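Local atomic coordinates of Two-component response regulator, LuxR family (Aurantimonas sp., PDB entry 3CZ5), a protein that is probably a DNA-binding transcriptional regulator of the LuxR family, represented here by its receiver domain, which is predicted to be phosphorylated on an aspartate. Residues Ala37-Ala40 with Gly41-Tyr44; Gly20-Arg23 with Leu24-Arg28. All coordinates share one frame; numbering follows the deposited sequence.

Overall arrangement
Both contacts are local and lie in the first half of a CheY-like receiver domain, in which helices cover a parallel sheet. Contact 2 comes first along the chain, from Gly20 on helix 15-25 to Arg28; strand 31-37, an outermost strand of the sheet, leads into contact 1, which runs from the strand end through a short loop into the first turn of helix 40-48. Their centres are about 20 Å apart and their nearest atoms about 10 Å. As is usual in this fold, the two helices pack on opposite faces of the sheet. The contacts thus mark how the chain leaves helix 15-25 for strand 31-37 and enters the next helix; neither includes Asp58, the predicted phosphorylation site.

Contact 1 of 2, residues Ala37-Ala40 with Gly41-Tyr44; sequences AADA and GEAY
At Asp39 a chi1 of 52° sets CG between N and the carbonyl carbon, bringing OD1 over the start of helix 40-48 to Glu42 N, while Glu42, with CG opposite its own N (chi1 -168°) and the chain extended beyond, runs back along the loop to Ala38 N. Asp39 is the N-cap residue of helix 40-48, its side chain accepting from the first turn. Glu42 N gives a nearly straight bond (167°) to Asp39 OD1, 2.8 Å away and met almost along the C-O direction. In return, Ala38 N donates to Glu42 OE1 at 2.7 Å, approaching from above the carboxylate plane, so the side chain ties down the loop one residue ahead of the cap. A leucine in place of Glu42 would probably leave Ala38 N without this acceptor and the loop freer to move. The two carboxylates remain 4.3 Å apart, Asp39 OD2 to Glu42 OE1, a closeness of like charges that the helix start may ease. Underneath, Ala37 and Ala43 both rest on Val11 of strand 6-11, and Ala37 CB meets Ala43 CB at 4.2 Å.

Contact 2 of 2, residues Gly20-Arg23 with Leu24-Arg28; sequences GYRR and LIERR
Tyr21 O receives Ile25 N at 2.8 Å in an almost straight bond (175°). The neighbouring rungs of the helix flank it, Leu24 N donating to Gly20 O and Glu26 N to Arg22 O, the latter at 2.9 Å. Above this backbone ladder, Arg22 and Glu26, one turn apart, meet through their ends. The Arg22 chain is extended as far as CD and bends at chi3 (88°), which brings NH1 round to Glu26 OE1 at 3.4 Å, a long salt bridge. The carboxylate lies at the guanidinium edge, near its plane, but the two planes are turned 53° apart, so the groups do not pair flat through two matched bonds. Arg23 CG lies over one face of the Arg22 guanidinium, offset toward its rim. Each group has a stronger partner elsewhere: Arg22 NE is in a salt bridge with Glu19, and Glu26 OE2 accepts from Val33 N, linking this part of the chain to strand 31-37. That link lies within a beta-alpha-beta unit of the receiver domain, in which helix 15-25 connects strands 6-11 and 31-37; on the inner side Ile25 packs on Leu115 and Ile119 of helix 114-122, and the Tyr21 ring meets Phe85 edge-to-face. Ile25 to Arg28 form a type I turn, closed by a weak bond from Arg28 N to Ile25 O (3.3 Å); Arg27 N bonds to Leu24 O just before it. Arg27 lies back over Arg23, and the model lays its guanidinium over Arg23 O, though the exact placing is doubtful. At the edge of the same group, in its plane, lies Leu24 CD1, while the like-charged Arg23 NH2 and Arg27 NH2 stay 4.8 Å apart.

Contact 1 of 2, residues Ala37-Ala40 with Gly41-Tyr44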
ATOM      1  N   ALA A  37       0.915   0.330 -12.229  1.00 21.51           N
ATOM      2  CA  ALA A  37       0.051   1.493 -12.582  1.00 21.16           C
ATOM      3  C   ALA A  37       0.695   2.815 -12.210  1.00 20.40           C
ATOM      4  O   ALA A  37       1.536   2.885 -11.332  1.00 19.86           O
ATOM      5  CB  ALA A  37      -1.331   1.377 -11.938  1.00 21.13           C
ATOM      6  N   ALA A  38       0.310   3.885 -12.879  1.00 20.92           N
ATOM      7  CA  ALA A  38       0.996   5.161 -12.642  1.00 19.72           C
ATOM      8  C   ALA A  38       0.110   6.204 -12.059  1.00 19.13           C
ATOM      9  O   ALA A  38       0.613   7.286 -11.845  1.00 20.96           O
ATOM     10  CB  ALA A  38       1.508   5.685 -13.934  1.00 20.04           C
ATOM     11  N   ASP A  39      -1.202   5.950 -11.944  1.00 17.71           N
ATOM     12  CA  ASP A  39      -2.148   6.829 -11.249  1.00 17.64           C
ATOM     13  C   ASP A  39      -3.371   6.054 -10.857  1.00 18.20           C
ATOM     14  O   ASP A  39      -3.488   4.871 -11.151  1.00 17.22           O
ATOM     15  CB  ASP A  39      -2.629   7.897 -12.185  1.00 17.92           C
ATOM     16  CG  ASP A  39      -3.150   7.304 -13.494  1.00 26.22           C
ATOM     17  OD1 ASP A  39      -4.046   6.417 -13.479  1.00 18.16           O
ATOM     18  OD2 ASP A  39      -2.678   7.757 -14.549  1.00 19.26           O
ATOM     19  N   ALA A  40      -4.333   6.750 -10.262  1.00 19.26           N
ATOM     20  CA  ALA A  40      -5.492   6.082  -9.691  1.00 19.87           C
ATOM     21  C   ALA A  40      -6.351   5.424 -10.739  1.00 22.20           C
ATOM     22  O   ALA A  40      -6.903   4.332 -10.502  1.00 22.25           O
ATOM     23  CB  ALA A  40      -6.319   7.056  -8.888  1.00 18.57           C
ATOM     24  N   GLY A  41      -6.522   6.110 -11.872  1.00 23.70           N
ATOM     25  CA  GLY A  41      -7.447   5.625 -12.876  1.00 25.92           C
ATOM     26  C   GLY A  41      -7.033   4.241 -13.339  1.00 28.81           C
ATOM     27  O   GLY A  41      -7.830   3.264 -13.265  1.00 29.42           O
ATOM     28  N   GLU A  42      -5.774   4.186 -13.826  1.00 29.49           N
ATOM     29  CA  GLU A  42      -5.131   3.010 -14.370  1.00 29.55           C
ATOM     30  C   GLU A  42      -5.163   1.949 -13.261  1.00 29.01           C
ATOM     31  O   GLU A  42      -5.248   0.756 -13.492  1.00 30.02           O
ATOM     32  CB  GLU A  42      -3.728   3.403 -14.804  1.00 30.77           C
ATOM     33  CG  GLU A  42      -2.898   2.419 -15.676  1.00 54.95           C
ATOM     34  CD  GLU A  42      -1.349   2.856 -15.844  1.00 35.91           C
ATOM     35  OE1 GLU A  42      -0.942   3.918 -15.238  1.00 55.03           O
ATOM     36  OE2 GLU A  42      -0.555   2.119 -16.547  1.00 55.01           O
ATOM     37  N   ALA A  43      -5.204   2.380 -12.033  1.00 28.05           N
ATOM     38  CA  ALA A  43      -5.202   1.401 -10.955  1.00 28.74           C
ATOM     39  C   ALA A  43      -6.531   0.640 -10.852  1.00 29.10           C
ATOM     40  O   ALA A  43      -6.588  -0.575 -10.912  1.00 29.49           O
ATOM     41  CB  ALA A  43      -4.842   2.073  -9.651  1.00 28.05           C
ATOM     42  N   TYR A  44      -7.598   1.381 -10.672  1.00 29.06           N
ATOM     43  CA  TYR A  44      -8.932   0.847 -10.742  1.00 29.16           C
ATOM     44  C   TYR A  44      -9.134  -0.098 -11.952  1.00 28.39           C
ATOM     45  O   TYR A  44      -9.757  -1.144 -11.845  1.00 27.38           O
ATOM     46  CB  TYR A  44      -9.888   2.026 -10.858  1.00 29.91           C
ATOM     47  CG  TYR A  44     -11.283   1.586 -10.599  1.00 53.12           C
ATOM     48  CD1 TYR A  44     -11.574   0.817  -9.470  1.00 31.29           C
ATOM     49  CD2 TYR A  44     -12.318   1.889 -11.489  1.00 31.46           C
ATOM     50  CE1 TYR A  44     -12.843   0.389  -9.215  1.00 52.70           C
ATOM     51  CE2 TYR A  44     -13.590   1.461 -11.227  1.00 53.14           C
ATOM     52  CZ  TYR A  44     -13.827   0.720 -10.090  1.00 30.84           C
ATOM     53  OH  TYR A  44     -15.086   0.302  -9.857  1.00 53.50           O
TER

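Contact 2 of 2, residues Gly20-Arg23 with Leu24-Arg28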
ATOM      1  N   GLY A  20      12.570  -0.372  -8.840  1.00 17.01           N
ATOM      2  CA  GLY A  20      13.388  -0.746  -7.770  1.00 16.12           C
ATOM      3  C   GLY A  20      12.566  -1.491  -6.739  1.00 17.34           C
ATOM      4  O   GLY A  20      12.999  -2.492  -6.165  1.00 16.94           O
ATOM      5  N   TYR A  21      11.371  -1.013  -6.468  1.00 19.81           N
ATOM      6  CA  TYR A  21      10.569  -1.704  -5.484  1.00 21.31           C
ATOM      7  C   TYR A  21      10.020  -2.989  -6.027  1.00 22.65           C
ATOM      8  O   TYR A  21       9.856  -3.958  -5.272  1.00 23.30           O
ATOM      9  CB  TYR A  21       9.432  -0.852  -5.002  1.00 21.87           C
ATOM     10  CG  TYR A  21       9.870   0.251  -4.108  1.00 29.73           C
ATOM     11  CD1 TYR A  21      10.667  -0.030  -3.068  1.00 20.73           C
ATOM     12  CD2 TYR A  21       9.458   1.558  -4.307  1.00 21.36           C
ATOM     13  CE1 TYR A  21      11.084   0.911  -2.222  1.00 30.94           C
ATOM     14  CE2 TYR A  21       9.862   2.558  -3.438  1.00 31.27           C
ATOM     15  CZ  TYR A  21      10.699   2.201  -2.382  1.00 22.17           C
ATOM     16  OH  TYR A  21      11.215   3.098  -1.460  1.00 32.20           O
ATOM     17  N   ARG A  22       9.717  -3.046  -7.317  1.00 22.98           N
ATOM     18  CA  ARG A  22       9.345  -4.365  -7.817  1.00 23.77           C
ATOM     19  C   ARG A  22      10.434  -5.407  -7.518  1.00 23.23           C
ATOM     20  O   ARG A  22      10.194  -6.518  -7.024  1.00 22.34           O
ATOM     21  CB  ARG A  22       9.121  -4.331  -9.303  1.00 24.72           C
ATOM     22  CG  ARG A  22       9.134  -5.731  -9.903  1.00 17.04           C
ATOM     23  CD  ARG A  22       8.833  -5.563 -11.373  1.00 26.55           C
ATOM     24  NE  ARG A  22      10.053  -5.328 -12.176  1.00 17.94           N
ATOM     25  CZ  ARG A  22      11.098  -6.153 -12.141  1.00 25.49           C
ATOM     26  NH1 ARG A  22      11.049  -7.225 -11.391  1.00 16.18           N
ATOM     27  NH2 ARG A  22      12.159  -5.925 -12.883  1.00 17.28           N
ATOM     28  N   ARG A  23      11.658  -5.036  -7.826  1.00 23.50           N
ATOM     29  CA  ARG A  23      12.735  -6.000  -7.673  1.00 23.66           C
ATOM     30  C   ARG A  23      12.940  -6.320  -6.211  1.00 23.12           C
ATOM     31  O   ARG A  23      13.375  -7.401  -5.867  1.00 24.21           O
ATOM     32  CB  ARG A  23      13.996  -5.534  -8.388  1.00 23.71           C
ATOM     33  CG  ARG A  23      13.687  -5.219  -9.858  1.00 38.42           C
ATOM     34  CD  ARG A  23      14.829  -4.487 -10.597  1.00 26.43           C
ATOM     35  NE  ARG A  23      16.040  -5.305 -10.704  1.00 39.15           N
ATOM     36  CZ  ARG A  23      17.270  -4.797 -10.810  1.00 28.58           C
ATOM     37  NH1 ARG A  23      17.439  -3.460 -10.852  1.00 39.48           N
ATOM     38  NH2 ARG A  23      18.326  -5.614 -10.911  1.00 39.47           N
ATOM     39  N   LEU A  24      12.600  -5.398  -5.335  1.00 21.74           N
ATOM     40  CA  LEU A  24      12.718  -5.709  -3.924  1.00 21.84           C
ATOM     41  C   LEU A  24      11.644  -6.686  -3.540  1.00 21.51           C
ATOM     42  O   LEU A  24      11.912  -7.690  -2.938  1.00 21.23           O
ATOM     43  CB  LEU A  24      12.540  -4.470  -3.044  1.00 21.61           C
ATOM     44  CG  LEU A  24      13.072  -4.604  -1.625  1.00 18.23           C
ATOM     45  CD1 LEU A  24      14.490  -5.054  -1.660  1.00 21.10           C
ATOM     46  CD2 LEU A  24      12.994  -3.300  -0.950  1.00 20.81           C
ATOM     47  N   ILE A  25      10.418  -6.390  -3.906  1.00 21.47           N
ATOM     48  CA  ILE A  25       9.351  -7.268  -3.539  1.00 22.06           C
ATOM     49  C   ILE A  25       9.564  -8.676  -4.058  1.00 23.43           C
ATOM     50  O   ILE A  25       9.128  -9.672  -3.410  1.00 25.55           O
ATOM     51  CB  ILE A  25       8.021  -6.782  -4.066  1.00 21.11           C
ATOM     52  CG1 ILE A  25       7.792  -5.334  -3.633  1.00 25.79           C
ATOM     53  CG2 ILE A  25       6.918  -7.571  -3.446  1.00 24.92           C
ATOM     54  CD1 ILE A  25       6.390  -4.918  -3.620  1.00 18.39           C
ATOM     55  N   GLU A  26      10.227  -8.797  -5.206  1.00 21.20           N
ATOM     56  CA  GLU A  26      10.273 -10.120  -5.817  1.00 18.84           C
ATOM     57  C   GLU A  26      11.421 -10.956  -5.343  1.00 18.70           C
ATOM     58  O   GLU A  26      11.587 -12.080  -5.772  1.00 17.81           O
ATOM     59  CB  GLU A  26      10.238 -10.069  -7.316  1.00 17.71           C
ATOM     60  CG  GLU A  26       8.904  -9.721  -7.847  1.00 30.66           C
ATOM     61  CD  GLU A  26       8.938  -9.732  -9.342  1.00 21.23           C
ATOM     62  OE1 GLU A  26      10.037 -10.095  -9.827  1.00 30.71           O
ATOM     63  OE2 GLU A  26       7.892  -9.437 -10.010  1.00 30.98           O
ATOM     64  N   ARG A  27      12.198 -10.441  -4.417  1.00 20.77           N
ATOM     65  CA  ARG A  27      13.266 -11.267  -3.851  1.00 22.78           C
ATOM     66  C   ARG A  27      12.638 -12.196  -2.812  1.00 23.25           C
ATOM     67  O   ARG A  27      13.245 -13.203  -2.417  1.00 23.94           O
ATOM     68  CB  ARG A  27      14.403 -10.430  -3.265  1.00 24.13           C
ATOM     69  CG  ARG A  27      14.833  -9.262  -4.213  1.00 51.86           C
ATOM     70  CD  ARG A  27      16.118  -8.527  -3.758  1.00 28.11           C
ATOM     71  NE  ARG A  27      16.923  -7.968  -4.864  1.00 53.05           N
ATOM     72  CZ  ARG A  27      17.008  -6.661  -5.178  1.00 30.71           C
ATOM     73  NH1 ARG A  27      16.321  -5.756  -4.460  1.00 53.59           N
ATOM     74  NH2 ARG A  27      17.782  -6.249  -6.187  1.00 52.68           N
ATOM     75  N   ARG A  28      11.414 -11.880  -2.391  1.00 22.43           N
ATOM     76  CA  ARG A  28      10.698 -12.771  -1.521  1.00 22.89           C
ATOM     77  C   ARG A  28      10.004 -13.711  -2.475  1.00 23.92           C
ATOM     78  O   ARG A  28       9.106 -13.297  -3.177  1.00 23.93           O
ATOM     79  CB  ARG A  28       9.747 -11.983  -0.628  1.00 23.11           C
ATOM     80  CG  ARG A  28       8.388 -12.553  -0.282  1.00  8.36           C
ATOM     81  CD  ARG A  28       8.335 -14.044   0.107  1.00 24.12           C
ATOM     82  NE  ARG A  28       7.354 -14.400   1.154  1.00  7.97           N
ATOM     83  CZ  ARG A  28       6.411 -15.332   1.011  1.00 23.98           C
ATOM     84  NH1 ARG A  28       6.293 -16.007  -0.143  1.00  7.26           N
ATOM     85  NH2 ARG A  28       5.583 -15.579   2.023  1.00  7.53           N
TER